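Local coordinates for bifunctional enzyme IspD/IspF (Campylobacter jejuni, PDB 1W55), which makes 4-diphosphocytidyl-2-C-methyl-D-erythritol from CTP and methylerythritol phosphate, and in a second reaction forms methylerythritol 2,4-cyclodiphosphate with release of CMP, at residues P226-A230 / G231-H235; Q149-T153 / K154-K158; K104-F107 / D108-E112. All coordinates share one frame; numbering follows the deposited sequence.

Contact 1. Residues P226-A230 / G231-H235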
ATOM      1  N   PRO A 226      22.220  11.139  56.102  1.00 43.26           N
ATOM      2  CA  PRO A 226      22.161  10.050  55.124  1.00 41.22           C
ATOM      3  C   PRO A 226      22.576  10.492  53.720  1.00 41.21           C
ATOM      4  O   PRO A 226      22.250  11.599  53.268  1.00 39.56           O
ATOM      5  CB  PRO A 226      20.685   9.638  55.150  1.00 42.11           C
ATOM      6  CG  PRO A 226      20.218  10.020  56.545  1.00 42.47           C
ATOM      7  CD  PRO A 226      20.936  11.314  56.816  1.00 43.23           C
ATOM      8  N   LEU A 227      23.330   9.621  53.062  1.00 39.71           N
ATOM      9  CA  LEU A 227      23.658   9.771  51.666  1.00 39.20           C
ATOM     10  C   LEU A 227      22.514   9.163  50.874  1.00 38.07           C
ATOM     11  O   LEU A 227      22.276   7.957  50.934  1.00 37.54           O
ATOM     12  CB  LEU A 227      24.981   9.061  51.349  1.00 39.10           C
ATOM     13  CG  LEU A 227      25.453   9.159  49.899  1.00 40.07           C
ATOM     14  CD1 LEU A 227      25.558  10.620  49.470  1.00 32.68           C
ATOM     15  CD2 LEU A 227      26.780   8.414  49.702  1.00 37.84           C
ATOM     16  N   LEU A 228      21.788  10.022  50.169  1.00 37.91           N
ATOM     17  CA  LEU A 228      20.676   9.616  49.313  1.00 38.92           C
ATOM     18  C   LEU A 228      21.073   9.808  47.856  1.00 37.08           C
ATOM     19  O   LEU A 228      21.443  10.910  47.449  1.00 35.59           O
ATOM     20  CB  LEU A 228      19.433  10.474  49.595  1.00 39.86           C
ATOM     21  CG  LEU A 228      18.733  10.401  50.952  1.00 43.74           C
ATOM     22  CD1 LEU A 228      17.492  11.290  50.918  1.00 45.97           C
ATOM     23  CD2 LEU A 228      18.354   8.975  51.321  1.00 45.11           C
ATOM     24  N   LEU A 229      21.006   8.739  47.082  1.00 35.70           N
ATOM     25  CA  LEU A 229      21.277   8.822  45.655  1.00 36.34           C
ATOM     26  C   LEU A 229      20.120   8.150  44.934  1.00 36.73           C
ATOM     27  O   LEU A 229      19.776   7.000  45.238  1.00 34.98           O
ATOM     28  CB  LEU A 229      22.606   8.152  45.313  1.00 34.03           C
ATOM     29  CG  LEU A 229      23.896   8.775  45.853  1.00 36.72           C
ATOM     30  CD1 LEU A 229      25.089   7.984  45.317  1.00 38.81           C
ATOM     31  CD2 LEU A 229      24.017  10.260  45.500  1.00 29.10           C
ATOM     32  N   ALA A 230      19.510   8.879  43.998  1.00 36.00           N
ATOM     33  CA  ALA A 230      18.262   8.449  43.359  1.00 35.57           C
ATOM     34  C   ALA A 230      17.226   8.058  44.417  1.00 36.24           C
ATOM     35  O   ALA A 230      16.441   7.117  44.226  1.00 35.60           O
ATOM     36  CB  ALA A 230      18.512   7.293  42.367  1.00 34.01           C
ATOM     37  N   GLY A 231      17.239   8.790  45.530  1.00 35.96           N
ATOM     38  CA  GLY A 231      16.274   8.605  46.601  1.00 37.63           C
ATOM     39  C   GLY A 231      16.506   7.373  47.462  1.00 38.70           C
ATOM     40  O   GLY A 231      15.656   7.023  48.270  1.00 40.95           O
ATOM     41  N   VAL A 232      17.647   6.715  47.278  1.00 38.74           N
ATOM     42  CA  VAL A 232      17.972   5.475  47.969  1.00 38.75           C
ATOM     43  C   VAL A 232      19.086   5.742  48.983  1.00 40.32           C
ATOM     44  O   VAL A 232      20.102   6.360  48.646  1.00 39.21           O
ATOM     45  CB  VAL A 232      18.434   4.394  46.954  1.00 39.62           C
ATOM     46  CG1 VAL A 232      18.972   3.137  47.676  1.00 40.33           C
ATOM     47  CG2 VAL A 232      17.291   4.035  45.980  1.00 37.38           C
ATOM     48  N   GLN A 233      18.906   5.287  50.224  1.00 41.12           N
ATOM     49  CA  GLN A 233      19.928   5.527  51.241  1.00 41.82           C
ATOM     50  C   GLN A 233      21.137   4.627  51.029  1.00 42.38           C
ATOM     51  O   GLN A 233      21.025   3.396  51.041  1.00 43.53           O
ATOM     52  CB  GLN A 233      19.382   5.376  52.664  1.00 41.77           C
ATOM     53  CG  GLN A 233      20.372   5.901  53.713  1.00 42.65           C
ATOM     54  CD  GLN A 233      19.862   5.784  55.128  1.00 46.59           C
ATOM     55  OE1 GLN A 233      20.322   4.928  55.889  1.00 49.89           O
ATOM     56  NE2 GLN A 233      18.917   6.641  55.492  1.00 44.97           N
ATOM     57  N   ILE A 234      22.291   5.256  50.832  1.00 41.90           N
ATOM     58  CA  ILE A 234      23.535   4.549  50.527  1.00 41.84           C
ATOM     59  C   ILE A 234      24.364   4.361  51.803  1.00 41.94           C
ATOM     60  O   ILE A 234      25.008   3.331  52.008  1.00 40.50           O
ATOM     61  CB  ILE A 234      24.364   5.362  49.483  1.00 41.62           C
ATOM     62  CG1 ILE A 234      23.519   5.735  48.247  1.00 43.12           C
ATOM     63  CG2 ILE A 234      25.638   4.630  49.098  1.00 42.03           C
ATOM     64  CD1 ILE A 234      22.655   4.613  47.665  1.00 41.07           C
ATOM     65  N   HIS A 235      24.346   5.393  52.638  1.00 41.57           N
ATOM     66  CA  HIS A 235      25.152   5.455  53.838  1.00 42.16           C
ATOM     67  C   HIS A 235      24.401   6.304  54.854  1.00 42.79           C
ATOM     68  O   HIS A 235      23.779   7.301  54.468  1.00 42.42           O
ATOM     69  CB  HIS A 235      26.518   6.070  53.545  1.00 39.78           C
ATOM     70  CG  HIS A 235      27.553   5.724  54.566  1.00 42.63           C
ATOM     71  ND1 HIS A 235      27.707   6.433  55.739  1.00 39.48           N
ATOM     72  CD2 HIS A 235      28.466   4.723  54.607  1.00 44.26           C
ATOM     73  CE1 HIS A 235      28.676   5.893  56.455  1.00 40.86           C
ATOM     74  NE2 HIS A 235      29.157   4.855  55.790  1.00 45.45           N
TER
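I234 lies over two leucines of the partner strand. Its CB is 3.9 Å from CD2 of L227, where the two side chains meet obliquely. Its CG1 is also 3.9 Å from CG of L229, and there the side chains cross at about a right angle. The motif is a tight beta hairpin. Strands 227-229 and 232-235 are joined by a type I' turn from L229 to V232, with A230 and G231 at its corners, both at positive phi. At the turn L229 and V232 exchange two backbone bonds, L229 N to V232 O and V232 N to L229 O. In the second, the donor stands well above the L229 carbonyl plane, a result of the tight turn.

At the open end the register slips. L227 O takes the N-H of I234 at 2.7 Å, but L227 N gives its hydrogen to H235 O. Two residues thus face one, consistent with a classic beta bulge at I234, whose phi/psi of -97/-39° fits. At this slip the I234 side chain turns toward the partner strand and meets L227 and L229. With CG1 anti to the carbonyl carbon (chi1 -52°), its longer branch runs back over L229. L227 and I234 both pack on P312, a residue assigned by similarity to substrate binding in the cyclodiphosphate synthase. The turn is tied down by D247, whose OD1 and OD2 accept from A230 N and G231 N.

The other face carries L228 and Q233. CD2 of L228 rests 3.8 Å from CA of Q233, and NE2 of Q233 ends 3.5 Å from CB of P226.

Contact 2. Residues Q149-T153 / K154-K158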
ATOM      1  N   GLN A 149     -13.109  31.024  10.039  1.00 35.46           N
ATOM      2  CA  GLN A 149     -14.222  31.942   9.863  1.00 36.32           C
ATOM      3  C   GLN A 149     -13.620  33.261   9.390  1.00 37.64           C
ATOM      4  O   GLN A 149     -12.592  33.692   9.906  1.00 38.95           O
ATOM      5  CB  GLN A 149     -14.985  32.124  11.181  1.00 36.77           C
ATOM      6  CG  GLN A 149     -15.621  30.842  11.735  1.00 37.91           C
ATOM      7  CD  GLN A 149     -16.427  31.045  13.020  1.00 37.60           C
ATOM      8  OE1 GLN A 149     -15.941  31.638  13.985  1.00 37.70           O
ATOM      9  NE2 GLN A 149     -17.651  30.520  13.042  1.00 37.54           N
ATOM     10  N   ILE A 150     -14.231  33.881   8.386  1.00 38.76           N
ATOM     11  CA  ILE A 150     -13.760  35.174   7.902  1.00 39.49           C
ATOM     12  C   ILE A 150     -14.753  36.256   8.304  1.00 41.00           C
ATOM     13  O   ILE A 150     -15.966  36.110   8.094  1.00 41.02           O
ATOM     14  CB  ILE A 150     -13.577  35.183   6.360  1.00 39.13           C
ATOM     15  CG1 ILE A 150     -12.672  34.052   5.903  1.00 38.42           C
ATOM     16  CG2 ILE A 150     -12.985  36.509   5.898  1.00 41.07           C
ATOM     17  CD1 ILE A 150     -12.752  33.793   4.396  1.00 45.88           C
ATOM     18  N   SER A 151     -14.229  37.347   8.852  1.00 40.15           N
ATOM     19  CA  SER A 151     -15.058  38.449   9.306  1.00 40.89           C
ATOM     20  C   SER A 151     -14.464  39.759   8.834  1.00 41.85           C
ATOM     21  O   SER A 151     -13.259  39.847   8.564  1.00 41.87           O
ATOM     22  CB  SER A 151     -15.149  38.463  10.838  1.00 39.78           C
ATOM     23  OG  SER A 151     -15.710  37.266  11.329  1.00 43.06           O
ATOM     24  N   LYS A 152     -15.315  40.775   8.744  1.00 43.74           N
ATOM     25  CA  LYS A 152     -14.838  42.143   8.591  1.00 45.27           C
ATOM     26  C   LYS A 152     -14.234  42.507   9.934  1.00 44.74           C
ATOM     27  O   LYS A 152     -14.885  42.391  10.984  1.00 44.18           O
ATOM     28  CB  LYS A 152     -15.972  43.108   8.222  1.00 45.68           C
ATOM     29  CG  LYS A 152     -16.709  42.757   6.921  1.00 51.12           C
ATOM     30  CD  LYS A 152     -16.654  43.905   5.905  1.00 59.42           C
ATOM     31  CE  LYS A 152     -17.633  43.696   4.735  1.00 61.84           C
ATOM     32  NZ  LYS A 152     -19.010  43.283   5.194  1.00 63.42           N
ATOM     33  N   THR A 153     -12.973  42.916   9.884  1.00 44.41           N
ATOM     34  CA  THR A 153     -12.175  43.203  11.065  1.00 45.53           C
ATOM     35  C   THR A 153     -12.836  44.203  12.009  1.00 47.45           C
ATOM     36  O   THR A 153     -12.931  43.958  13.220  1.00 46.67           O
ATOM     37  CB  THR A 153     -10.806  43.707  10.619  1.00 44.49           C
ATOM     38  OG1 THR A 153     -10.226  42.734   9.741  1.00 42.29           O
ATOM     39  CG2 THR A 153      -9.837  43.774  11.789  1.00 42.32           C
ATOM     40  N   LYS A 154     -13.313  45.311  11.447  1.00 49.41           N
ATOM     41  CA  LYS A 154     -13.899  46.383  12.251  1.00 51.03           C
ATOM     42  C   LYS A 154     -15.125  45.891  13.020  1.00 49.18           C
ATOM     43  O   LYS A 154     -15.295  46.228  14.189  1.00 48.99           O
ATOM     44  CB  LYS A 154     -14.230  47.609  11.385  1.00 52.74           C
ATOM     45  CG  LYS A 154     -12.993  48.253  10.728  1.00 58.74           C
ATOM     46  CD  LYS A 154     -13.361  49.485   9.893  1.00 70.50           C
ATOM     47  CE  LYS A 154     -13.343  49.180   8.392  1.00 74.05           C
ATOM     48  NZ  LYS A 154     -12.221  49.865   7.679  1.00 76.37           N
ATOM     49  N   LEU A 155     -15.951  45.073  12.370  1.00 47.71           N
ATOM     50  CA  LEU A 155     -17.160  44.534  12.995  1.00 48.14           C
ATOM     51  C   LEU A 155     -16.872  43.530  14.110  1.00 47.77           C
ATOM     52  O   LEU A 155     -17.574  43.518  15.130  1.00 48.39           O
ATOM     53  CB  LEU A 155     -18.086  43.896  11.953  1.00 47.25           C
ATOM     54  CG  LEU A 155     -18.846  44.883  11.051  1.00 53.11           C
ATOM     55  CD1 LEU A 155     -19.749  44.137  10.098  1.00 54.00           C
ATOM     56  CD2 LEU A 155     -19.652  45.925  11.850  1.00 54.94           C
ATOM     57  N   LEU A 156     -15.854  42.688  13.906  1.00 45.54           N
ATOM     58  CA  LEU A 156     -15.484  41.674  14.887  1.00 44.22           C
ATOM     59  C   LEU A 156     -14.882  42.344  16.117  1.00 43.12           C
ATOM     60  O   LEU A 156     -15.168  41.945  17.244  1.00 42.22           O
ATOM     61  CB  LEU A 156     -14.531  40.629  14.281  1.00 43.41           C
ATOM     62  CG  LEU A 156     -14.171  39.403  15.133  1.00 42.04           C
ATOM     63  CD1 LEU A 156     -15.417  38.655  15.581  1.00 39.19           C
ATOM     64  CD2 LEU A 156     -13.188  38.449  14.404  1.00 35.19           C
ATOM     65  N   LYS A 157     -14.070  43.375  15.891  1.00 43.62           N
ATOM     66  CA  LYS A 157     -13.580  44.226  16.979  1.00 44.18           C
ATOM     67  C   LYS A 157     -14.738  44.788  17.804  1.00 45.14           C
ATOM     68  O   LYS A 157     -14.762  44.637  19.034  1.00 45.23           O
ATOM     69  CB  LYS A 157     -12.711  45.364  16.441  1.00 43.22           C
ATOM     70  CG  LYS A 157     -11.345  44.909  15.953  1.00 43.47           C
ATOM     71  CD  LYS A 157     -10.387  46.070  15.808  1.00 47.60           C
ATOM     72  CE  LYS A 157      -9.260  45.721  14.852  1.00 48.95           C
ATOM     73  NZ  LYS A 157      -8.180  46.755  14.824  1.00 55.05           N
ATOM     74  N   LYS A 158     -15.707  45.400  17.126  1.00 45.39           N
ATOM     75  CA  LYS A 158     -16.882  45.965  17.798  1.00 47.67           C
ATOM     76  C   LYS A 158     -17.681  44.880  18.506  1.00 46.34           C
ATOM     77  O   LYS A 158     -18.136  45.075  19.632  1.00 46.16           O
ATOM     78  CB  LYS A 158     -17.785  46.710  16.804  1.00 49.07           C
ATOM     79  CG  LYS A 158     -18.009  48.183  17.144  1.00 57.45           C
ATOM     80  CD  LYS A 158     -18.730  48.913  16.010  1.00 66.89           C
ATOM     81  CE  LYS A 158     -17.835  49.980  15.373  1.00 71.75           C
ATOM     82  NZ  LYS A 158     -17.802  49.871  13.882  1.00 73.82           N
TER
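The flat groups at this contact are the backbone carbonyls of K152 and T153; each receives a helix N-H at its oxygen. The N-H of L156 points at K152 O at 3.1 Å, nearly along the C=O axis. K157 N reaches T153 O at 3.0 Å in a straighter bond, with 171° at the hydrogen. Aliphatic carbons crowd in beside these donors: CB of L155 is 3.7 Å from K152 O, and CG of K157 is 3.3 Å from T153 O.

This is a strand-to-helix junction. Strand 149-152 leads into helix 153-159 without a linker, with K152 at the N-cap position, and the two axes are nearly perpendicular at 92°. The bonds from L156 and K157 form the first turn of the helix.

Two side-chain contacts lie at the corner. S151 turns its CB to the CD2 branch of L156, 4.1 Å away. L156 can meet it because its CG is anti to the backbone N (chi1 -173°). T153 and K157 lie alongside each other and point the same way, with CG2 of T153 3.7 Å from CE of K157. Their polar ends bond beyond the corner: T153 OG1 to S89 O, and K157 NZ to I87 O. L156 packs on V92 of strand 91-96 and on L84 of helix 76-84.

The chemistry divides by part of each side chain. The methylene chain of K157 and the methyl of T153 pair as apolar surfaces, while the ammonium and the hydroxyl each bond a main-chain carbonyl outside the corner. The helix start is therefore anchored by side chains to residues 87-89 as well as by its own backbone.

Contact 3. Residues K104-F107 / D108-E112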
ATOM      1  N   LYS A 104      -7.683  23.101   1.415  1.00 48.03           N
ATOM      2  CA  LYS A 104      -7.648  24.246   0.500  1.00 49.09           C
ATOM      3  C   LYS A 104      -9.023  24.492  -0.122  1.00 48.80           C
ATOM      4  O   LYS A 104      -9.413  25.636  -0.412  1.00 49.28           O
ATOM      5  CB  LYS A 104      -6.606  23.993  -0.597  1.00 49.18           C
ATOM      6  CG  LYS A 104      -6.549  25.040  -1.701  1.00 49.69           C
ATOM      7  CD  LYS A 104      -6.230  26.422  -1.167  1.00 51.66           C
ATOM      8  CE  LYS A 104      -6.052  27.401  -2.310  1.00 56.96           C
ATOM      9  NZ  LYS A 104      -4.857  28.245  -2.055  1.00 60.08           N
ATOM     10  N   ASN A 105      -9.741  23.396  -0.314  1.00 48.48           N
ATOM     11  CA  ASN A 105     -11.090  23.396  -0.846  1.00 50.39           C
ATOM     12  C   ASN A 105     -12.045  24.229   0.009  1.00 49.52           C
ATOM     13  O   ASN A 105     -12.719  25.125  -0.505  1.00 49.63           O
ATOM     14  CB  ASN A 105     -11.569  21.951  -0.921  1.00 51.23           C
ATOM     15  CG  ASN A 105     -12.778  21.783  -1.788  1.00 59.42           C
ATOM     16  OD1 ASN A 105     -13.908  21.959  -1.333  1.00 64.17           O
ATOM     17  ND2 ASN A 105     -12.555  21.406  -3.047  1.00 64.12           N
ATOM     18  N   LEU A 106     -12.101  23.929   1.310  1.00 47.97           N
ATOM     19  CA  LEU A 106     -12.953  24.683   2.229  1.00 46.40           C
ATOM     20  C   LEU A 106     -12.549  26.146   2.244  1.00 45.11           C
ATOM     21  O   LEU A 106     -13.408  27.020   2.253  1.00 45.25           O
ATOM     22  CB  LEU A 106     -12.922  24.104   3.650  1.00 46.04           C
ATOM     23  CG  LEU A 106     -13.641  24.884   4.757  1.00 44.40           C
ATOM     24  CD1 LEU A 106     -15.141  25.009   4.463  1.00 45.52           C
ATOM     25  CD2 LEU A 106     -13.416  24.218   6.116  1.00 47.66           C
ATOM     26  N   PHE A 107     -11.245  26.402   2.233  1.00 44.63           N
ATOM     27  CA  PHE A 107     -10.732  27.770   2.203  1.00 46.24           C
ATOM     28  C   PHE A 107     -11.313  28.548   1.020  1.00 46.53           C
ATOM     29  O   PHE A 107     -11.788  29.670   1.192  1.00 45.49           O
ATOM     30  CB  PHE A 107      -9.199  27.785   2.167  1.00 44.68           C
ATOM     31  CG  PHE A 107      -8.605  29.163   2.010  1.00 47.91           C
ATOM     32  CD1 PHE A 107      -8.223  29.904   3.123  1.00 47.49           C
ATOM     33  CD2 PHE A 107      -8.413  29.716   0.743  1.00 48.80           C
ATOM     34  CE1 PHE A 107      -7.675  31.169   2.980  1.00 48.19           C
ATOM     35  CE2 PHE A 107      -7.869  30.982   0.589  1.00 48.02           C
ATOM     36  CZ  PHE A 107      -7.501  31.711   1.711  1.00 51.54           C
ATOM     37  N   ASP A 108     -11.281  27.934  -0.167  1.00 48.31           N
ATOM     38  CA  ASP A 108     -11.751  28.563  -1.407  1.00 48.63           C
ATOM     39  C   ASP A 108     -13.236  28.862  -1.332  1.00 48.25           C
ATOM     40  O   ASP A 108     -13.685  29.933  -1.741  1.00 47.84           O
ATOM     41  CB  ASP A 108     -11.467  27.658  -2.617  1.00 49.91           C
ATOM     42  CG  ASP A 108      -9.981  27.568  -2.956  1.00 52.01           C
ATOM     43  OD1 ASP A 108      -9.225  28.535  -2.680  1.00 54.89           O
ATOM     44  OD2 ASP A 108      -9.480  26.561  -3.505  1.00 56.49           O
ATOM     45  N   ARG A 109     -13.986  27.911  -0.790  1.00 48.59           N
ATOM     46  CA  ARG A 109     -15.417  28.061  -0.590  1.00 49.80           C
ATOM     47  C   ARG A 109     -15.776  29.255   0.308  1.00 50.68           C
ATOM     48  O   ARG A 109     -16.801  29.905   0.102  1.00 50.96           O
ATOM     49  CB  ARG A 109     -15.971  26.790   0.015  1.00 50.40           C
ATOM     50  CG  ARG A 109     -16.327  25.737  -0.992  1.00 52.25           C
ATOM     51  CD  ARG A 109     -17.486  24.882  -0.524  1.00 56.09           C
ATOM     52  NE  ARG A 109     -17.224  24.236   0.767  1.00 49.17           N
ATOM     53  CZ  ARG A 109     -16.499  23.134   0.901  1.00 52.32           C
ATOM     54  NH1 ARG A 109     -15.958  22.567  -0.169  1.00 54.95           N
ATOM     55  NH2 ARG A 109     -16.311  22.591   2.096  1.00 50.59           N
ATOM     56  N   LEU A 110     -14.941  29.532   1.304  1.00 50.17           N
ATOM     57  CA  LEU A 110     -15.154  30.683   2.175  1.00 51.30           C
ATOM     58  C   LEU A 110     -14.761  31.971   1.452  1.00 52.53           C
ATOM     59  O   LEU A 110     -15.456  32.984   1.534  1.00 52.02           O
ATOM     60  CB  LEU A 110     -14.332  30.547   3.462  1.00 50.40           C
ATOM     61  CG  LEU A 110     -14.680  29.444   4.464  1.00 47.88           C
ATOM     62  CD1 LEU A 110     -13.467  29.173   5.324  1.00 44.13           C
ATOM     63  CD2 LEU A 110     -15.860  29.855   5.323  1.00 39.65           C
ATOM     64  N   ILE A 111     -13.634  31.922   0.758  1.00 54.37           N
ATOM     65  CA  ILE A 111     -13.110  33.083   0.055  1.00 58.59           C
ATOM     66  C   ILE A 111     -14.030  33.545  -1.094  1.00 60.04           C
ATOM     67  O   ILE A 111     -14.262  34.744  -1.260  1.00 59.79           O
ATOM     68  CB  ILE A 111     -11.649  32.803  -0.394  1.00 58.64           C
ATOM     69  CG1 ILE A 111     -10.667  33.447   0.590  1.00 59.98           C
ATOM     70  CG2 ILE A 111     -11.384  33.242  -1.839  1.00 61.06           C
ATOM     71  CD1 ILE A 111     -10.784  34.970   0.706  1.00 59.84           C
ATOM     72  N   GLU A 112     -14.586  32.590  -1.843  1.00 61.89           N
ATOM     73  CA  GLU A 112     -15.484  32.900  -2.962  1.00 63.79           C
ATOM     74  C   GLU A 112     -16.797  33.559  -2.525  1.00 63.88           C
ATOM     75  O   GLU A 112     -17.517  34.122  -3.352  1.00 64.11           O
ATOM     76  CB  GLU A 112     -15.757  31.648  -3.812  1.00 64.40           C
ATOM     77  CG  GLU A 112     -16.583  30.570  -3.122  1.00 68.89           C
ATOM     78  CD  GLU A 112     -16.989  29.429  -4.044  1.00 75.74           C
ATOM     79  OE1 GLU A 112     -18.211  29.179  -4.168  1.00 79.35           O
ATOM     80  OE2 GLU A 112     -16.096  28.773  -4.632  1.00 77.32           O
TER
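D108, F107 and R109 carry most of this contact, which winds through two turns of helix 104-111. The carboxylate of D108 sits beside the first turn. Its CG is anti to its own carbonyl carbon (chi1 -71°), which turns the group back along the helix to K104. There OD1 is 3.4 Å from CE of K104. The charges themselves stay apart, with K104 NZ 4.4 Å from OD1, too far for a salt bridge; NZ bonds instead to the backbone oxygen of F44. The same OD1 also lies at the edge of the F107 ring, in its plane, 3.7 Å from CD2. The ring and carboxylate planes are 73° apart.

F107 and I111 run side by side and point the same way. CE2 of the ring is 3.7 Å from CG1 of I111. Their backbones are joined as well, since I111 N donates to F107 O at 2.9 Å, with the donor in the carbonyl plane. L110 N adds only a weak bond to the same oxygen; its better partner is L106 O.

R109 folds back over L106. CA of L106 stands over one face of the guanidinium, offset toward the rim, and CD1 of L106 is 3.6 Å from NH2. The bends at chi2 and chi3 bring the arginine head to this place. NH2 donates to E184 O, which ties this end of the guanidinium to the end of strand 180-184.

The helix presents several surfaces to the cytidylyltransferase fold. F107 and I111 pack on M4 of strand 4-9, and the F107 ring meets that of F44. L106 and L110 lean on P122 of strand 119-124, while L106 and R109 touch V183 of strand 180-184.

How the contacts relate
From the N terminus the order is contact 3, contact 2, contact 1. They follow in series; none nests in or crosses another, and none encloses a long loop: they are a short helix, a strand-to-helix corner and a hairpin. Helix 104-111 comes between strands 91-96 and 119-124 in the chain, and strand 149-152 later pairs between those two in the sheet. Contacts 3 and 2 touch: CD1 of I150 packs 3.7 Å from CB of L110, joining helix to sheet in the cytidylyltransferase. Contact 1 belongs to the cyclodiphosphate synthase. Its nearest atoms are about 51 Å from either of the others, across the chain's centre.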